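Local coordinates for protein acetyltransferase-like, GNAT family (Bacteroides thetaiotaomicron, PDB 3EY5) that probably acts as an N-acetyltransferase of the GNAT family, transferring an acetyl group to an amine, at residues C99-P113 / L149-A161. Sequence-based numbering, arbitrary orientation.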
loop_
_atom_site.group_PDB
_atom_site.type_symbol
_atom_site.label_atom_id
_atom_site.label_comp_id
_atom_site.label_asym_id
_atom_site.label_seq_id
_atom_site.Cartn_x
_atom_site.Cartn_y
_atom_site.Cartn_z
ATOM N N CYS A 99 9.111 7.714 -3.063
ATOM C CA CYS A 99 10.505 7.469 -2.676
ATOM C C CYS A 99 11.261 8.672 -2.101
ATOM O O CYS A 99 12.220 8.502 -1.372
ATOM C CB CYS A 99 11.253 6.884 -3.869
ATOM S SG CYS A 99 10.483 5.323 -4.333
ATOM N N GLU A 100 10.824 9.882 -2.412
ATOM C CA GLU A 100 11.371 11.070 -1.744
ATOM C C GLU A 100 10.770 11.212 -0.343
ATOM O O GLU A 100 11.457 11.556 0.627
ATOM C CB GLU A 100 11.072 12.336 -2.540
ATOM C CG GLU A 100 11.392 12.250 -4.016
ATOM C CD GLU A 100 11.114 13.572 -4.753
ATOM O OE1 GLU A 100 11.391 14.664 -4.177
ATOM O OE2 GLU A 100 10.632 13.520 -5.915
ATOM N N PHE A 101 9.469 10.966 -0.254
ATOM C CA PHE A 101 8.707 11.251 0.952
ATOM C C PHE A 101 9.035 10.238 2.036
ATOM O O PHE A 101 9.114 10.598 3.224
ATOM C CB PHE A 101 7.228 11.238 0.594
ATOM C CG PHE A 101 6.300 11.573 1.734
ATOM C CD1 PHE A 101 6.335 12.828 2.347
ATOM C CD2 PHE A 101 5.344 10.642 2.156
ATOM C CE1 PHE A 101 5.475 13.132 3.382
ATOM C CE2 PHE A 101 4.471 10.937 3.179
ATOM C CZ PHE A 101 4.528 12.185 3.801
ATOM N N LEU A 102 9.225 8.980 1.615
ATOM C CA LEU A 102 9.587 7.871 2.501
ATOM C C LEU A 102 11.013 7.421 2.152
ATOM O O LEU A 102 11.280 6.940 1.037
ATOM C CB LEU A 102 8.592 6.697 2.370
ATOM C CG LEU A 102 7.086 6.933 2.580
ATOM C CD1 LEU A 102 6.326 5.678 2.376
ATOM C CD2 LEU A 102 6.751 7.496 3.960
ATOM N N LYS A 103 11.942 7.618 3.078
ATOM C CA LYS A 103 13.340 7.386 2.778
ATOM C C LYS A 103 13.849 6.033 3.294
ATOM O O LYS A 103 14.674 5.389 2.637
ATOM C CB LYS A 103 14.184 8.554 3.305
ATOM C CG LYS A 103 14.247 9.732 2.334
ATOM C CD LYS A 103 15.314 9.427 1.302
ATOM C CE LYS A 103 14.914 9.872 -0.056
ATOM N NZ LYS A 103 15.635 9.015 -1.010
ATOM N N ARG A 104 13.331 5.572 4.432
ATOM C CA ARG A 104 13.628 4.192 4.868
ATOM C C ARG A 104 13.085 3.193 3.821
ATOM O O ARG A 104 12.254 3.577 3.005
ATOM C CB ARG A 104 13.070 3.911 6.261
ATOM C CG ARG A 104 13.245 5.063 7.253
ATOM C CD ARG A 104 12.805 4.637 8.643
ATOM N NE ARG A 104 12.807 5.757 9.583
ATOM C CZ ARG A 104 13.907 6.203 10.205
ATOM N NH1 ARG A 104 13.833 7.227 11.040
ATOM N NH2 ARG A 104 15.093 5.636 9.992
ATOM N N PRO A 105 13.564 1.928 3.824
ATOM C CA PRO A 105 13.058 0.946 2.826
ATOM C C PRO A 105 11.515 0.821 2.796
ATOM O O PRO A 105 10.823 1.014 3.815
ATOM C CB PRO A 105 13.694 -0.367 3.261
ATOM C CG PRO A 105 14.985 0.075 4.079
ATOM C CD PRO A 105 14.526 1.316 4.779
ATOM N N ILE A 106 10.985 0.582 1.610
ATOM C CA ILE A 106 9.526 0.582 1.408
ATOM C C ILE A 106 9.177 -0.814 0.955
ATOM O O ILE A 106 9.787 -1.327 0.012
ATOM C CB ILE A 106 9.087 1.546 0.316
ATOM C CG1 ILE A 106 9.537 2.977 0.623
ATOM C CG2 ILE A 106 7.526 1.483 0.117
ATOM C CD1 ILE A 106 9.251 3.914 -0.514
ATOM N N VAL A 107 8.217 -1.415 1.641
ATOM C CA VAL A 107 7.754 -2.743 1.282
ATOM C C VAL A 107 6.314 -2.624 0.806
ATOM O O VAL A 107 5.501 -1.932 1.429
ATOM C CB VAL A 107 7.848 -3.734 2.470
ATOM C CG1 VAL A 107 7.397 -5.145 2.042
ATOM C CG2 VAL A 107 9.309 -3.753 3.087
ATOM N N LEU A 108 6.006 -3.294 -0.301
ATOM C CA LEU A 108 4.584 -3.510 -0.698
ATOM C C LEU A 108 4.342 -4.964 -1.188
ATOM O O LEU A 108 5.306 -5.712 -1.419
ATOM C CB LEU A 108 4.161 -2.493 -1.745
ATOM C CG LEU A 108 5.024 -2.467 -3.024
ATOM C CD1 LEU A 108 4.778 -3.672 -3.873
ATOM C CD2 LEU A 108 4.682 -1.265 -3.828
ATOM N N GLU A 109 3.076 -5.361 -1.297
ATOM C CA GLU A 109 2.700 -6.676 -1.859
ATOM C C GLU A 109 2.159 -6.503 -3.279
ATOM O O GLU A 109 1.463 -5.505 -3.571
ATOM C CB GLU A 109 1.614 -7.356 -1.037
ATOM C CG GLU A 109 1.773 -7.282 0.480
ATOM C CD GLU A 109 0.633 -8.004 1.222
ATOM O OE1 GLU A 109 -0.269 -8.540 0.539
ATOM O OE2 GLU A 109 0.620 -8.043 2.481
ATOM N N VAL A 110 2.526 -7.430 -4.159
ATOM C CA VAL A 110 1.958 -7.514 -5.496
ATOM C C VAL A 110 1.419 -8.919 -5.729
ATOM O O VAL A 110 1.856 -9.885 -5.112
ATOM C CB VAL A 110 2.949 -7.173 -6.635
ATOM C CG1 VAL A 110 3.382 -5.745 -6.549
ATOM C CG2 VAL A 110 4.132 -8.097 -6.626
ATOM N N GLU A 111 0.448 -8.996 -6.613
ATOM C CA GLU A 111 -0.004 -10.260 -7.163
ATOM C C GLU A 111 1.102 -11.055 -7.865
ATOM O O GLU A 111 2.028 -10.461 -8.457
ATOM C CB GLU A 111 -1.137 -9.981 -8.130
ATOM C CG GLU A 111 -2.460 -9.993 -7.419
ATOM C CD GLU A 111 -2.869 -11.432 -7.141
ATOM O OE1 GLU A 111 -3.911 -11.646 -6.476
ATOM O OE2 GLU A 111 -2.132 -12.353 -7.600
ATOM N N ARG A 112 1.033 -12.382 -7.782
ATOM C CA ARG A 112 2.047 -13.202 -8.447
ATOM C C ARG A 112 1.782 -13.201 -9.964
ATOM O O ARG A 112 0.622 -13.091 -10.382
ATOM C CB ARG A 112 2.144 -14.620 -7.845
ATOM C CG ARG A 112 2.536 -14.588 -6.417
ATOM C CD ARG A 112 2.871 -15.988 -5.960
ATOM N NE ARG A 112 3.037 -16.034 -4.522
ATOM C CZ ARG A 112 3.160 -17.167 -3.845
ATOM N NH1 ARG A 112 3.137 -18.308 -4.499
ATOM N NH2 ARG A 112 3.281 -17.149 -2.528
ATOM N N PRO A 113 2.863 -13.262 -10.787
ATOM C CA PRO A 113 2.690 -13.003 -12.214
ATOM C C PRO A 113 1.996 -14.148 -12.932
ATOM O O PRO A 113 2.582 -14.812 -13.782
ATOM C CB PRO A 113 4.118 -12.843 -12.723
ATOM C CG PRO A 113 4.946 -13.557 -11.780
ATOM C CD PRO A 113 4.292 -13.369 -10.444
ATOM N N LEU A 149 -3.951 -14.969 0.590
ATOM C CA LEU A 149 -3.738 -14.668 -0.832
ATOM C C LEU A 149 -2.264 -14.789 -1.237
ATOM O O LEU A 149 -1.427 -14.124 -0.660
ATOM C CB LEU A 149 -4.289 -13.281 -1.193
ATOM C CG LEU A 149 -5.735 -12.982 -0.777
ATOM C CD1 LEU A 149 -6.015 -11.495 -1.000
ATOM C CD2 LEU A 149 -6.750 -13.892 -1.527
ATOM N N PRO A 150 -1.954 -15.653 -2.223
ATOM C CA PRO A 150 -0.558 -15.776 -2.651
ATOM C C PRO A 150 -0.107 -14.428 -3.243
ATOM O O PRO A 150 -0.875 -13.818 -3.958
ATOM C CB PRO A 150 -0.605 -16.864 -3.732
ATOM C CG PRO A 150 -2.030 -17.388 -3.750
ATOM C CD PRO A 150 -2.897 -16.352 -3.111
HETATM N N MSE A 151 1.069 -13.931 -2.872
HETATM C CA MSE A 151 1.534 -12.626 -3.344
HETATM C C MSE A 151 3.007 -12.676 -3.324
HETATM O O MSE A 151 3.585 -13.655 -2.884
HETATM C CB MSE A 151 1.122 -11.510 -2.397
HETATM C CG MSE A 151 -0.327 -11.545 -2.115
HETATM SE SE MSE A 151 -1.341 -10.530 -3.431
HETATM C CE MSE A 151 -1.779 -9.415 -1.924
ATOM N N TYR A 152 3.633 -11.609 -3.786
ATOM C CA TYR A 152 5.077 -11.452 -3.621
ATOM C C TYR A 152 5.255 -10.128 -2.949
ATOM O O TYR A 152 4.456 -9.201 -3.136
ATOM C CB TYR A 152 5.808 -11.428 -4.971
ATOM C CG TYR A 152 6.007 -12.787 -5.600
ATOM C CD1 TYR A 152 6.186 -13.942 -4.790
ATOM C CD2 TYR A 152 6.067 -12.932 -6.987
ATOM C CE1 TYR A 152 6.393 -15.204 -5.369
ATOM C CE2 TYR A 152 6.276 -14.176 -7.572
ATOM C CZ TYR A 152 6.429 -15.299 -6.768
ATOM O OH TYR A 152 6.615 -16.526 -7.352
ATOM N N LEU A 153 6.336 -10.009 -2.213
ATOM C CA LEU A 153 6.722 -8.693 -1.686
ATOM C C LEU A 153 7.683 -8.060 -2.680
ATOM O O LEU A 153 8.415 -8.749 -3.391
ATOM C CB LEU A 153 7.408 -8.806 -0.335
ATOM C CG LEU A 153 6.643 -9.406 0.845
ATOM C CD1 LEU A 153 7.652 -9.459 2.030
ATOM C CD2 LEU A 153 5.374 -8.554 1.198
HETATM N N MSE A 154 7.674 -6.742 -2.705
HETATM C CA MSE A 154 8.584 -5.997 -3.552
HETATM C C MSE A 154 9.120 -4.899 -2.688
HETATM O O MSE A 154 8.366 -4.298 -1.921
HETATM C CB MSE A 154 7.844 -5.432 -4.752
HETATM C CG MSE A 154 7.453 -6.497 -5.743
HETATM SE SE MSE A 154 7.083 -5.690 -7.422
HETATM C CE MSE A 154 8.944 -5.299 -7.883
ATOM N N VAL A 155 10.432 -4.679 -2.793
ATOM C CA VAL A 155 11.125 -3.809 -1.856
ATOM C C VAL A 155 11.938 -2.723 -2.547
ATOM O O VAL A 155 12.628 -2.968 -3.533
ATOM C CB VAL A 155 12.015 -4.655 -0.887
ATOM C CG1 VAL A 155 12.632 -3.779 0.200
ATOM C CG2 VAL A 155 11.151 -5.727 -0.251
ATOM N N HIS A 156 11.861 -1.509 -2.032
ATOM C CA HIS A 156 12.722 -0.455 -2.544
ATOM C C HIS A 156 13.609 -0.084 -1.372
ATOM O O HIS A 156 13.098 0.206 -0.288
ATOM C CB HIS A 156 11.893 0.753 -3.020
ATOM C CG HIS A 156 12.724 1.933 -3.410
ATOM N ND1 HIS A 156 13.236 2.093 -4.679
ATOM C CD2 HIS A 156 13.136 3.011 -2.699
ATOM C CE1 HIS A 156 13.925 3.222 -4.739
ATOM N NE2 HIS A 156 13.881 3.796 -3.548
ATOM N N GLY A 157 14.927 -0.146 -1.563
ATOM C CA GLY A 157 15.871 0.179 -0.492
ATOM C C GLY A 157 16.730 -1.008 -0.054
ATOM O O GLY A 157 16.634 -2.091 -0.617
ATOM N N ASN A 158 17.556 -0.805 0.965
ATOM C CA ASN A 158 18.564 -1.793 1.373
ATOM C C ASN A 158 17.946 -2.763 2.375
ATOM O O ASN A 158 18.026 -2.570 3.603
ATOM C CB ASN A 158 19.853 -1.081 1.885
ATOM C CG ASN A 158 20.842 -2.025 2.660
ATOM O OD1 ASN A 158 21.341 -1.667 3.742
ATOM N ND2 ASN A 158 21.141 -3.201 2.088
ATOM N N LEU A 159 17.246 -3.757 1.832
ATOM C CA LEU A 159 16.814 -4.932 2.603
ATOM C C LEU A 159 17.155 -6.146 1.735
ATOM O O LEU A 159 16.957 -6.119 0.535
ATOM C CB LEU A 159 15.318 -4.878 2.941
ATOM C CG LEU A 159 14.800 -3.811 3.925
ATOM C CD1 LEU A 159 13.297 -3.639 3.829
ATOM C CD2 LEU A 159 15.163 -4.088 5.377
ATOM N N ASP A 160 17.731 -7.183 2.319
ATOM C CA ASP A 160 18.017 -8.371 1.533
ATOM C C ASP A 160 17.042 -9.501 1.918
ATOM O O ASP A 160 16.797 -9.806 3.108
ATOM C CB ASP A 160 19.516 -8.760 1.582
ATOM C CG ASP A 160 20.425 -7.788 0.762
ATOM O OD1 ASP A 160 19.913 -6.784 0.214
ATOM O OD2 ASP A 160 21.655 -8.022 0.662
ATOM N N ALA A 161 16.445 -10.077 0.879
ATOM C CA ALA A 161 15.376 -11.052 1.032
ATOM C C ALA A 161 15.843 -12.185 1.930
ATOM O O ALA A 161 15.119 -12.639 2.829
ATOM C CB ALA A 161 14.967 -11.593 -0.338
HETATM O O HOH W 1 -3.816 -13.377 -4.712
#
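Val110 and Tyr152 share the shortest backbone bonds between the two strands: Val110 O accepts from Tyr152 N at 2.8 Å, and Val110 N donates to Tyr152 O. The same antiparallel pairing repeats at Leu108 with Met154 and Ile106 with His156, placing strand 149-156 of the GNAT sheet between strand 106-110, itself parallel to 74-81, and strands 131-134 and 136-139. Beyond the Val110-Tyr152 pair, Arg112 NE donates to Met151 O at 2.9 Å, from well above the carbonyl plane although the oxygen lies near the guanidinium plane. With CG anti to its carbonyl carbon (chi1 -62°), Arg112 sets CG over the Tyr152 ring in a CH-pi contact, 3.7 Å from the centroid; Pro150 CB lies over one guanidinium face and Tyr152 CE1 over the other. Arg112 NH2 reaches Asp136 in a salt bridge; a leucine here would probably leave that carboxylate without its mate and Met151 O without this donor. On the face covered by helix 116-127, Val110 CG2 meets Met154 CG at 3.8 Å, and Cys99 SG makes a sulfur-aromatic contact over the His156 ring. On the opposite face Glu109 passes Leu153 CD2, its carboxylate hydrogen-bonding Tyr137 OH and Gln139 NE2. Apolar packing thus backs the paired backbones, while arginine and glutamate tie them to strand 136-139.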